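Local atomic coordinates of ochratoxinase (PDB entry 4C65), a protein that hydrolyses the amide bond of ochratoxin A, releasing L-phenylalanine and ochratoxin alpha, as a zinc-dependent carboxypeptidase of the amidohydrolase superfamily. Residues A142-A154 and G209-F223. Sequence-based numbering, arbitrary orientation.
Sequences ALSQTAGHGDIFA and GGVMSRDDNPNFAQF
Q222 and Q145 join two neighbouring loops of the twisted TIM barrel, those that follow strands 142-144 and 203-206. Q222 OE1 accepts H149 N at 2.9 Å on a lone pair. Water 1 donates to the same oxygen and accepts Q145 N. Q145 OE1 takes F223 N on a lone pair at 2.8 Å, with an almost straight N-H...O angle of 170°. The F223 ring carries Q145 CB over one face and meets L143 O at its edge. G210 CA sits over the H149 ring, 3.6 Å from its centroid, a CH-pi contact. D215 CB lies over the centre of the F153 ring, and its carboxylate stacks nearly parallel to that ring, 5° apart. D216 lies against H149, with OD2 3.3 Å from H149 CB. Water 2 donates to D216 OD1 and lies in the H149 ring plane, 2.9 Å from ND1.

H149 also stacks on the zinc ligand H245, whose NE2 is hydrogen-bonded to G209 O, which places the contact beside the metal site. Q222 NE2 reaches D216 OD2 at 3.0 Å, which fixes the amide flip that turns OE1 to H149. With CG between its backbone N and carbonyl carbon (chi1 56°), D216 sets its carboxylate between Q222 NE2 and G210 N, which meets OD1 from above the carboxylate plane.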
# COMPACT_ATOMS: atom_id res chain seq x y z
N ALA A 142 -20.43 -12.80 9.33
CA ALA A 142 -21.12 -13.63 8.34
C ALA A 142 -20.21 -13.65 7.12
O ALA A 142 -19.65 -12.61 6.75
CB ALA A 142 -22.47 -13.04 7.97
N LEU A 143 -20.04 -14.83 6.53
CA LEU A 143 -19.24 -14.95 5.33
C LEU A 143 -20.11 -14.80 4.07
O LEU A 143 -21.15 -15.42 3.95
CB LEU A 143 -18.52 -16.28 5.28
CG LEU A 143 -17.68 -16.75 6.47
CD1 LEU A 143 -16.77 -17.88 6.03
CD2 LEU A 143 -16.84 -15.63 7.06
N SER A 144 -19.63 -14.00 3.12
CA SER A 144 -20.33 -13.74 1.89
C SER A 144 -19.37 -13.65 0.73
O SER A 144 -18.21 -13.27 0.88
CB SER A 144 -21.09 -12.44 2.00
OG SER A 144 -21.81 -12.13 0.83
N GLN A 145 -19.83 -14.04 -0.45
CA GLN A 145 -19.10 -13.75 -1.67
C GLN A 145 -19.26 -12.27 -2.00
O GLN A 145 -20.18 -11.63 -1.53
CB GLN A 145 -19.63 -14.62 -2.83
CG GLN A 145 -21.12 -14.46 -3.08
CD GLN A 145 -21.50 -14.91 -4.45
OE1 GLN A 145 -21.82 -16.08 -4.66
NE2 GLN A 145 -21.48 -14.00 -5.40
N THR A 146 -18.35 -11.76 -2.83
CA THR A 146 -18.56 -10.49 -3.49
C THR A 146 -19.89 -10.56 -4.23
O THR A 146 -20.22 -11.56 -4.85
CB THR A 146 -17.42 -10.20 -4.48
OG1 THR A 146 -16.22 -9.95 -3.75
CG2 THR A 146 -17.72 -8.98 -5.34
N ALA A 147 -20.66 -9.48 -4.11
CA ALA A 147 -22.04 -9.45 -4.68
C ALA A 147 -23.00 -10.44 -4.02
O ALA A 147 -24.02 -10.81 -4.57
CB ALA A 147 -22.02 -9.66 -6.19
N GLY A 148 -22.64 -10.87 -2.81
CA GLY A 148 -23.53 -11.74 -2.02
C GLY A 148 -24.33 -10.93 -1.03
O GLY A 148 -24.30 -9.71 -1.03
N HIS A 149 -25.06 -11.63 -0.18
CA HIS A 149 -26.01 -10.98 0.70
C HIS A 149 -25.32 -10.17 1.78
O HIS A 149 -25.88 -9.22 2.29
CB HIS A 149 -26.95 -12.00 1.32
CG HIS A 149 -27.95 -11.40 2.25
ND1 HIS A 149 -28.71 -10.29 1.92
CD2 HIS A 149 -28.35 -11.76 3.49
CE1 HIS A 149 -29.52 -9.99 2.91
NE2 HIS A 149 -29.31 -10.85 3.88
N GLY A 150 -24.09 -10.52 2.10
CA GLY A 150 -23.29 -9.70 2.98
C GLY A 150 -22.66 -8.47 2.34
O GLY A 150 -22.18 -7.61 3.07
N ASP A 151 -22.66 -8.37 1.02
CA ASP A 151 -22.02 -7.22 0.38
C ASP A 151 -22.87 -5.94 0.57
O ASP A 151 -24.09 -6.01 0.69
CB ASP A 151 -21.78 -7.52 -1.09
CG ASP A 151 -20.70 -6.67 -1.71
OD1 ASP A 151 -20.33 -5.61 -1.13
OD2 ASP A 151 -20.23 -7.02 -2.81
N ILE A 152 -22.22 -4.78 0.68
CA ILE A 152 -22.91 -3.49 0.78
C ILE A 152 -22.93 -2.87 -0.61
O ILE A 152 -22.03 -2.15 -1.01
CB ILE A 152 -22.23 -2.53 1.76
CG1 ILE A 152 -22.14 -3.18 3.13
CG2 ILE A 152 -23.04 -1.24 1.87
CD1 ILE A 152 -21.15 -2.52 4.07
N PHE A 153 -23.97 -3.17 -1.36
CA PHE A 153 -24.04 -2.81 -2.78
C PHE A 153 -24.04 -1.33 -3.04
O PHE A 153 -23.60 -0.90 -4.09
CB PHE A 153 -25.28 -3.42 -3.41
CG PHE A 153 -25.17 -4.89 -3.64
CD1 PHE A 153 -25.40 -5.79 -2.62
CD2 PHE A 153 -24.88 -5.39 -4.89
CE1 PHE A 153 -25.32 -7.16 -2.83
CE2 PHE A 153 -24.81 -6.76 -5.11
CZ PHE A 153 -25.01 -7.64 -4.07
N ALA A 154 -24.53 -0.54 -2.10
CA ALA A 154 -24.56 0.92 -2.29
C ALA A 154 -23.19 1.58 -2.21
O ALA A 154 -23.04 2.71 -2.66
CB ALA A 154 -25.50 1.56 -1.30
N GLY A 209 -29.40 -15.26 -1.96
CA GLY A 209 -29.70 -13.85 -1.91
C GLY A 209 -30.54 -13.46 -0.72
O GLY A 209 -31.06 -14.30 0.01
N GLY A 210 -30.68 -12.15 -0.54
CA GLY A 210 -31.42 -11.57 0.55
C GLY A 210 -32.90 -11.55 0.27
O GLY A 210 -33.32 -11.58 -0.90
N VAL A 211 -33.68 -11.48 1.35
CA VAL A 211 -35.15 -11.56 1.31
C VAL A 211 -35.76 -10.45 0.45
O VAL A 211 -36.72 -10.69 -0.29
CB VAL A 211 -35.78 -11.63 2.74
CG1 VAL A 211 -35.66 -10.31 3.52
CG2 VAL A 211 -37.23 -12.08 2.68
N MET A 212 -35.20 -9.24 0.55
CA MET A 212 -35.54 -8.11 -0.31
C MET A 212 -34.87 -8.47 -1.70
O MET A 212 -33.65 -8.76 -1.81
CB MET A 212 -35.03 -6.78 0.29
CG MET A 212 -35.99 -5.57 0.43
SD MET A 212 -37.70 -5.79 0.93
CE MET A 212 -37.51 -6.42 2.58
N SER A 213 -35.66 -8.56 -2.76
CA SER A 213 -35.15 -9.03 -4.08
C SER A 213 -34.59 -7.87 -4.91
O SER A 213 -34.79 -7.79 -6.12
CB SER A 213 -36.27 -9.81 -4.81
OG SER A 213 -35.80 -10.55 -5.93
N ARG A 214 -33.83 -7.00 -4.24
CA ARG A 214 -33.38 -5.73 -4.78
C ARG A 214 -32.02 -5.79 -5.50
O ARG A 214 -31.90 -5.41 -6.68
CB ARG A 214 -33.33 -4.69 -3.63
CG ARG A 214 -34.45 -4.56 -2.59
CD ARG A 214 -35.86 -4.69 -3.18
NE ARG A 214 -36.02 -4.04 -4.46
CZ ARG A 214 -36.11 -2.73 -4.72
NH1 ARG A 214 -36.06 -1.83 -3.75
NH2 ARG A 214 -36.27 -2.33 -5.98
N ASP A 215 -31.00 -6.28 -4.80
CA ASP A 215 -29.64 -6.38 -5.36
C ASP A 215 -29.35 -7.81 -5.78
O ASP A 215 -29.26 -8.13 -6.95
CB ASP A 215 -28.61 -5.93 -4.33
CG ASP A 215 -28.70 -4.45 -4.03
OD1 ASP A 215 -28.59 -3.65 -4.98
OD2 ASP A 215 -28.88 -4.09 -2.86
N ASP A 216 -29.17 -8.68 -4.80
CA ASP A 216 -29.06 -10.11 -5.03
C ASP A 216 -30.44 -10.75 -4.92
O ASP A 216 -31.39 -10.15 -4.41
CB ASP A 216 -28.07 -10.76 -4.06
CG ASP A 216 -28.40 -10.52 -2.60
OD1 ASP A 216 -29.38 -9.82 -2.30
OD2 ASP A 216 -27.68 -11.04 -1.74
N ASN A 217 -30.53 -11.98 -5.39
CA ASN A 217 -31.81 -12.64 -5.56
C ASN A 217 -31.93 -13.82 -4.60
O ASN A 217 -31.09 -14.71 -4.61
CB ASN A 217 -31.94 -13.10 -7.00
CG ASN A 217 -33.33 -13.58 -7.36
OD1 ASN A 217 -33.99 -14.26 -6.59
ND2 ASN A 217 -33.76 -13.26 -8.55
N PRO A 218 -32.98 -13.84 -3.76
CA PRO A 218 -33.13 -14.92 -2.79
C PRO A 218 -33.28 -16.32 -3.42
O PRO A 218 -32.94 -17.32 -2.79
CB PRO A 218 -34.41 -14.53 -2.03
CG PRO A 218 -35.16 -13.66 -2.98
CD PRO A 218 -34.13 -12.91 -3.75
N ASN A 219 -33.74 -16.38 -4.67
CA ASN A 219 -33.90 -17.64 -5.38
C ASN A 219 -32.60 -18.27 -5.85
O ASN A 219 -32.57 -19.45 -6.13
CB ASN A 219 -34.80 -17.45 -6.59
CG ASN A 219 -36.21 -17.07 -6.21
OD1 ASN A 219 -36.74 -17.52 -5.21
ND2 ASN A 219 -36.83 -16.26 -7.03
N PHE A 220 -31.53 -17.47 -5.95
CA PHE A 220 -30.26 -17.97 -6.47
C PHE A 220 -29.30 -18.30 -5.35
O PHE A 220 -29.24 -17.62 -4.33
CB PHE A 220 -29.59 -16.95 -7.41
CG PHE A 220 -30.44 -16.49 -8.55
CD1 PHE A 220 -31.46 -17.29 -9.07
CD2 PHE A 220 -30.20 -15.25 -9.15
CE1 PHE A 220 -32.23 -16.84 -10.10
CE2 PHE A 220 -30.97 -14.80 -10.20
CZ PHE A 220 -31.99 -15.60 -10.68
N ALA A 221 -28.55 -19.37 -5.56
CA ALA A 221 -27.57 -19.84 -4.59
C ALA A 221 -26.39 -18.90 -4.58
O ALA A 221 -26.18 -18.17 -5.54
CB ALA A 221 -27.11 -21.25 -4.95
N GLN A 222 -25.65 -18.89 -3.48
CA GLN A 222 -24.45 -18.05 -3.34
C GLN A 222 -23.30 -18.86 -2.79
O GLN A 222 -23.51 -19.78 -1.99
CB GLN A 222 -24.72 -16.86 -2.43
CG GLN A 222 -25.53 -15.76 -3.10
CD GLN A 222 -25.65 -14.53 -2.25
OE1 GLN A 222 -25.08 -14.41 -1.16
NE2 GLN A 222 -26.46 -13.61 -2.73
N PHE A 223 -22.08 -18.49 -3.21
CA PHE A 223 -20.87 -19.32 -3.11
C PHE A 223 -21.00 -20.52 -4.05
O PHE A 223 -22.09 -20.96 -4.35
CB PHE A 223 -20.61 -19.80 -1.68
CG PHE A 223 -19.97 -18.77 -0.78
CD1 PHE A 223 -18.72 -18.26 -1.08
CD2 PHE A 223 -20.58 -18.37 0.41
CE1 PHE A 223 -18.11 -17.35 -0.24
CE2 PHE A 223 -19.98 -17.45 1.24
CZ PHE A 223 -18.76 -16.94 0.91
O HOH W 1 -22.44 -15.22 -0.18
O HOH W 2 -28.46 -8.32 -0.26